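Local coordinates for protein metalloprotease stcE (Escherichia coli, PDB 4DNY) that is a secreted zinc metalloprotease of enterohemorrhagic strains that probably cleaves mucin-type O-glycosylated proteins during adhesion and immune evasion, at residues 71-85 against 103-117. Numbering follows the deposited sequence.
Sequences PQGPDLEGKMVRFVS and SVGNTLLFKYVNGQW
V81 and F83 pair with F110 and L108 through backbone hydrogen bonds in both directions, joining antiparallel strands 80-85 and 107-113. G78 N to Y112 O and S85 N to N106 O extend the pairing at the two ends.

Side-chain polar bonds gather round 71-78. With CG anti to its backbone N (chi1 -161°), the Y112 ring reaches into this segment. The hydroxyl donates to Q72 OE1 at 2.8 Å, from above the carbonyl plane, and accepts from G73 N at 3.2 Å. W117 NE1 gives P71 O a nearly straight bond of 2.7 Å, close to the indole plane. E77 OE2 receives N114 N at 2.7 Å on its syn lone pair, at the 113-116 type I' turn.

Among apolar contacts, L76 CB sits over one face of the Y112 ring, 3.9 Å from its centroid. V81 CG2 touches W117 CH2. F83 CE2 and F110 CE2 are 3.7 Å apart, neither ring over the other, planes at 84°. On the sheet face opposite V81, F83 and F110, M80 CE packs on both methyls of L109. R82 CB also meets L109 CD1, while its guanidinium forms a salt bridge with E56.

This is antiparallel pairing inside the five-stranded mixed sheet of the StcE beta-sandwich domain, with a beta hairpin carrying W117.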
loop_
_atom_site.group_PDB
_atom_site.type_symbol
_atom_site.label_atom_id
_atom_site.label_comp_id
_atom_site.label_asym_id
_atom_site.label_seq_id
_atom_site.Cartn_x
_atom_site.Cartn_y
_atom_site.Cartn_z
ATOM N N PRO A 71 2.041 5.758 -4.316
ATOM C CA PRO A 71 2.743 6.541 -5.348
ATOM C C PRO A 71 2.097 6.450 -6.728
ATOM O O PRO A 71 1.310 5.522 -7.000
ATOM C CB PRO A 71 4.116 5.921 -5.329
ATOM C CG PRO A 71 3.882 4.437 -4.944
ATOM C CD PRO A 71 2.774 4.526 -3.955
ATOM N N GLN A 72 2.474 7.370 -7.633
ATOM C CA GLN A 72 2.093 7.302 -9.015
ATOM C C GLN A 72 3.356 7.286 -9.861
ATOM O O GLN A 72 4.363 7.854 -9.475
ATOM C CB GLN A 72 1.250 8.513 -9.412
ATOM C CG GLN A 72 -0.092 8.614 -8.734
ATOM C CD GLN A 72 -1.113 7.608 -9.267
ATOM O OE1 GLN A 72 -1.163 7.349 -10.468
ATOM N NE2 GLN A 72 -1.981 7.142 -8.397
ATOM N N GLY A 73 3.281 6.650 -11.027
ATOM C CA GLY A 73 4.382 6.683 -11.983
ATOM C C GLY A 73 4.401 5.478 -12.860
ATOM O O GLY A 73 3.864 4.410 -12.523
ATOM N N PRO A 74 5.074 5.609 -13.990
ATOM C CA PRO A 74 5.102 4.574 -14.983
ATOM C C PRO A 74 5.659 3.226 -14.507
ATOM O O PRO A 74 5.105 2.166 -14.861
ATOM C CB PRO A 74 6.011 5.173 -16.080
ATOM C CG PRO A 74 6.031 6.601 -15.862
ATOM C CD PRO A 74 5.747 6.859 -14.428
ATOM N N ASP A 75 6.718 3.259 -13.699
ATOM C CA ASP A 75 7.398 2.058 -13.291
ATOM C C ASP A 75 6.611 1.195 -12.304
ATOM O O ASP A 75 7.080 0.121 -11.905
ATOM C CB ASP A 75 8.802 2.380 -12.746
ATOM C CG ASP A 75 8.791 3.313 -11.547
ATOM O OD1 ASP A 75 7.764 3.937 -11.219
ATOM O OD2 ASP A 75 9.871 3.425 -10.943
ATOM N N LEU A 76 5.412 1.657 -11.940
ATOM C CA LEU A 76 4.525 0.901 -10.999
ATOM C C LEU A 76 3.602 -0.091 -11.720
ATOM O O LEU A 76 2.815 -0.795 -11.097
ATOM C CB LEU A 76 3.681 1.886 -10.193
ATOM C CG LEU A 76 4.398 2.820 -9.201
ATOM C CD1 LEU A 76 3.491 3.908 -8.699
ATOM C CD2 LEU A 76 5.068 2.052 -8.051
ATOM N N GLU A 77 3.688 -0.163 -13.027
ATOM C CA GLU A 77 2.844 -1.032 -13.807
ATOM C C GLU A 77 2.859 -2.475 -13.301
ATOM O O GLU A 77 3.917 -3.111 -13.210
ATOM C CB GLU A 77 3.273 -0.972 -15.257
ATOM C CG GLU A 77 2.303 -1.393 -16.220
ATOM C CD GLU A 77 0.955 -0.670 -16.160
ATOM O OE1 GLU A 77 0.854 0.552 -15.766
ATOM O OE2 GLU A 77 0.055 -1.416 -16.421
ATOM N N GLY A 78 1.671 -2.974 -12.978
ATOM C CA GLY A 78 1.467 -4.330 -12.478
ATOM C C GLY A 78 1.872 -4.572 -11.031
ATOM O O GLY A 78 1.722 -5.709 -10.522
ATOM N N LYS A 79 2.391 -3.558 -10.381
ATOM C CA LYS A 79 2.819 -3.678 -8.995
ATOM C C LYS A 79 1.614 -3.724 -8.062
ATOM O O LYS A 79 0.553 -3.199 -8.344
ATOM C CB LYS A 79 3.731 -2.503 -8.603
ATOM C CG LYS A 79 5.003 -2.436 -9.393
ATOM C CD LYS A 79 5.886 -3.642 -9.192
ATOM C CE LYS A 79 7.225 -3.544 -9.955
ATOM N NZ LYS A 79 8.248 -4.463 -9.510
ATOM N N MET A 80 1.848 -4.279 -6.848
ATOM C CA MET A 80 0.781 -4.467 -5.853
ATOM C C MET A 80 1.191 -3.972 -4.479
ATOM O O MET A 80 2.363 -4.014 -4.119
ATOM C CB MET A 80 0.324 -5.930 -5.813
ATOM C CG MET A 80 -0.333 -6.343 -7.080
ATOM S SD MET A 80 -0.746 -8.104 -7.092
ATOM C CE MET A 80 -1.927 -8.305 -5.705
ATOM N N VAL A 81 0.196 -3.549 -3.714
ATOM C CA VAL A 81 0.394 -3.145 -2.314
ATOM C C VAL A 81 -0.697 -3.775 -1.468
ATOM O O VAL A 81 -1.886 -3.640 -1.789
ATOM C CB VAL A 81 0.385 -1.591 -2.111
ATOM C CG1 VAL A 81 0.638 -1.251 -0.636
ATOM C CG2 VAL A 81 1.485 -0.982 -3.000
ATOM N N ARG A 82 -0.303 -4.451 -0.408
ATOM C CA ARG A 82 -1.230 -5.028 0.563
ATOM C C ARG A 82 -1.076 -4.316 1.886
ATOM O O ARG A 82 0.043 -3.969 2.287
ATOM C CB ARG A 82 -0.950 -6.543 0.750
ATOM C CG ARG A 82 -1.961 -7.190 1.688
ATOM C CD ARG A 82 -1.735 -8.657 1.830
ATOM N NE ARG A 82 -1.990 -9.383 0.564
ATOM C CZ ARG A 82 -1.114 -10.133 -0.077
ATOM N NH1 ARG A 82 0.146 -10.254 0.409
ATOM N NH2 ARG A 82 -1.426 -10.809 -1.192
ATOM N N PHE A 83 -2.185 -4.048 2.565
ATOM C CA PHE A 83 -2.194 -3.484 3.949
ATOM C C PHE A 83 -2.825 -4.479 4.874
ATOM O O PHE A 83 -3.863 -5.047 4.538
ATOM C CB PHE A 83 -3.010 -2.201 4.022
ATOM C CG PHE A 83 -2.375 -1.057 3.312
ATOM C CD1 PHE A 83 -1.595 -0.162 3.990
ATOM C CD2 PHE A 83 -2.575 -0.859 1.938
ATOM C CE1 PHE A 83 -0.986 0.892 3.317
ATOM C CE2 PHE A 83 -1.998 0.220 1.281
ATOM C CZ PHE A 83 -1.202 1.074 1.974
ATOM N N VAL A 84 -2.211 -4.665 6.044
ATOM C CA VAL A 84 -2.795 -5.405 7.143
ATOM C C VAL A 84 -2.701 -4.608 8.412
ATOM O O VAL A 84 -1.587 -4.307 8.860
ATOM C CB VAL A 84 -2.098 -6.809 7.332
ATOM C CG1 VAL A 84 -2.802 -7.589 8.458
ATOM C CG2 VAL A 84 -2.042 -7.557 6.020
ATOM N N SER A 85 -3.842 -4.179 8.947
ATOM C CA SER A 85 -3.848 -3.340 10.148
ATOM C C SER A 85 -4.119 -4.163 11.409
ATOM O O SER A 85 -5.146 -4.838 11.529
ATOM C CB SER A 85 -4.917 -2.280 10.069
ATOM O OG SER A 85 -5.018 -1.667 11.352
ATOM N N SER A 103 -9.037 0.181 8.856
ATOM C CA SER A 103 -9.381 0.106 10.267
ATOM C C SER A 103 -8.814 -1.184 10.863
ATOM O O SER A 103 -8.408 -2.102 10.146
ATOM C CB SER A 103 -10.886 0.194 10.467
ATOM O OG SER A 103 -11.580 -0.843 9.788
ATOM N N VAL A 104 -8.811 -1.249 12.171
ATOM C CA VAL A 104 -8.235 -2.402 12.877
ATOM C C VAL A 104 -8.865 -3.730 12.416
ATOM O O VAL A 104 -10.077 -3.829 12.242
ATOM C CB VAL A 104 -8.347 -2.255 14.416
ATOM C CG1 VAL A 104 -9.784 -2.338 14.905
ATOM C CG2 VAL A 104 -7.459 -3.304 15.083
ATOM N N GLY A 105 -8.038 -4.722 12.141
ATOM C CA GLY A 105 -8.535 -6.013 11.753
ATOM C C GLY A 105 -8.859 -6.149 10.285
ATOM O O GLY A 105 -9.538 -7.081 9.934
ATOM N N ASN A 106 -8.400 -5.222 9.457
ATOM C CA ASN A 106 -8.706 -5.243 8.052
ATOM C C ASN A 106 -7.458 -5.414 7.155
ATOM O O ASN A 106 -6.360 -5.027 7.532
ATOM C CB ASN A 106 -9.514 -4.046 7.682
ATOM C CG ASN A 106 -10.981 -4.217 8.148
ATOM O OD1 ASN A 106 -11.631 -5.277 7.903
ATOM N ND2 ASN A 106 -11.488 -3.241 8.756
ATOM N N THR A 107 -7.691 -6.028 6.011
ATOM C CA THR A 107 -6.677 -6.189 4.973
ATOM C C THR A 107 -7.202 -5.456 3.744
ATOM O O THR A 107 -8.454 -5.524 3.408
ATOM C CB THR A 107 -6.482 -7.659 4.633
ATOM O OG1 THR A 107 -5.879 -8.348 5.700
ATOM C CG2 THR A 107 -5.616 -7.858 3.374
ATOM N N LEU A 108 -6.330 -4.743 3.049
ATOM C CA LEU A 108 -6.647 -4.066 1.800
ATOM C C LEU A 108 -5.629 -4.488 0.743
ATOM O O LEU A 108 -4.491 -4.780 1.047
ATOM C CB LEU A 108 -6.592 -2.548 1.944
ATOM C CG LEU A 108 -7.516 -1.906 2.934
ATOM C CD1 LEU A 108 -7.155 -0.430 3.055
ATOM C CD2 LEU A 108 -8.959 -2.120 2.526
ATOM N N LEU A 109 -6.024 -4.509 -0.534
ATOM C CA LEU A 109 -5.116 -4.920 -1.585
ATOM C C LEU A 109 -5.313 -4.058 -2.854
ATOM O O LEU A 109 -6.475 -3.786 -3.237
ATOM C CB LEU A 109 -5.346 -6.364 -1.947
ATOM C CG LEU A 109 -4.393 -7.012 -2.962
ATOM C CD1 LEU A 109 -2.945 -7.063 -2.387
ATOM C CD2 LEU A 109 -4.841 -8.407 -3.326
ATOM N N PHE A 110 -4.215 -3.610 -3.450
ATOM C CA PHE A 110 -4.184 -2.701 -4.585
ATOM C C PHE A 110 -3.260 -3.232 -5.668
ATOM O O PHE A 110 -2.242 -3.873 -5.376
ATOM C CB PHE A 110 -3.693 -1.307 -4.158
ATOM C CG PHE A 110 -4.525 -0.630 -3.127
ATOM C CD1 PHE A 110 -5.517 0.289 -3.474
ATOM C CD2 PHE A 110 -4.316 -0.870 -1.798
ATOM C CE1 PHE A 110 -6.278 0.911 -2.510
ATOM C CE2 PHE A 110 -5.073 -0.217 -0.811
ATOM C CZ PHE A 110 -6.039 0.691 -1.200
ATOM N N LYS A 111 -3.615 -2.956 -6.932
ATOM C CA LYS A 111 -2.786 -3.234 -8.093
ATOM C C LYS A 111 -2.859 -2.070 -9.088
ATOM O O LYS A 111 -3.907 -1.533 -9.314
ATOM C CB LYS A 111 -3.246 -4.539 -8.778
ATOM C CG LYS A 111 -2.409 -4.921 -9.990
ATOM C CD LYS A 111 -2.697 -6.314 -10.498
ATOM C CE LYS A 111 -2.002 -6.573 -11.797
ATOM N NZ LYS A 111 -2.071 -8.018 -12.283
ATOM N N TYR A 112 -1.709 -1.700 -9.664
ATOM C CA TYR A 112 -1.604 -0.572 -10.566
ATOM C C TYR A 112 -1.669 -1.111 -12.011
ATOM O O TYR A 112 -0.856 -1.944 -12.388
ATOM C CB TYR A 112 -0.262 0.114 -10.335
ATOM C CG TYR A 112 -0.151 1.522 -10.824
ATOM C CD1 TYR A 112 -0.676 2.572 -10.097
ATOM C CD2 TYR A 112 0.603 1.819 -11.947
ATOM C CE1 TYR A 112 -0.536 3.866 -10.473
ATOM C CE2 TYR A 112 0.785 3.158 -12.332
ATOM C CZ TYR A 112 0.222 4.173 -11.570
ATOM O OH TYR A 112 0.424 5.511 -11.939
ATOM N N VAL A 113 -2.661 -0.679 -12.767
ATOM C CA VAL A 113 -2.844 -1.137 -14.137
ATOM C C VAL A 113 -3.017 0.079 -15.039
ATOM O O VAL A 113 -3.984 0.866 -14.864
ATOM C CB VAL A 113 -4.047 -2.089 -14.277
ATOM C CG1 VAL A 113 -4.139 -2.606 -15.677
ATOM C CG2 VAL A 113 -3.885 -3.260 -13.265
ATOM N N ASN A 114 -2.136 0.176 -16.020
ATOM C CA ASN A 114 -2.173 1.252 -17.024
ATOM C C ASN A 114 -2.348 2.621 -16.400
ATOM O O ASN A 114 -3.210 3.426 -16.854
ATOM C CB ASN A 114 -3.191 1.001 -18.103
ATOM C CG ASN A 114 -3.003 1.896 -19.295
ATOM O OD1 ASN A 114 -1.861 2.248 -19.659
ATOM N ND2 ASN A 114 -4.102 2.341 -19.925
ATOM N N GLY A 115 -1.570 2.868 -15.332
ATOM C CA GLY A 115 -1.487 4.213 -14.758
ATOM C C GLY A 115 -2.467 4.524 -13.643
ATOM O O GLY A 115 -2.584 5.673 -13.200
ATOM N N GLN A 116 -3.208 3.523 -13.151
ATOM C CA GLN A 116 -4.204 3.728 -12.100
ATOM C C GLN A 116 -4.174 2.568 -11.077
ATOM O O GLN A 116 -4.138 1.417 -11.447
ATOM C CB GLN A 116 -5.593 3.828 -12.711
ATOM C CG GLN A 116 -6.719 4.213 -11.729
ATOM C CD GLN A 116 -8.059 4.327 -12.405
ATOM O OE1 GLN A 116 -8.303 5.217 -13.205
ATOM N NE2 GLN A 116 -8.936 3.360 -12.115
ATOM N N TRP A 117 -4.309 2.910 -9.783
ATOM C CA TRP A 117 -4.486 1.927 -8.761
ATOM C C TRP A 117 -5.919 1.395 -8.748
ATOM O O TRP A 117 -6.895 2.190 -8.828
ATOM C CB TRP A 117 -4.205 2.503 -7.356
ATOM C CG TRP A 117 -2.755 2.746 -7.089
ATOM C CD1 TRP A 117 -2.136 3.937 -7.095
ATOM C CD2 TRP A 117 -1.754 1.748 -6.867
ATOM N NE1 TRP A 117 -0.784 3.764 -6.846
ATOM C CE2 TRP A 117 -0.535 2.417 -6.682
ATOM C CE3 TRP A 117 -1.768 0.317 -6.777
ATOM C CZ2 TRP A 117 0.662 1.725 -6.470
ATOM C CZ3 TRP A 117 -0.610 -0.362 -6.546
ATOM C CH2 TRP A 117 0.612 0.359 -6.374
HETATM O O HOH W 1 -4.434 5.890 -9.180
HETATM O O HOH W 2 0.477 -8.389 -10.931
#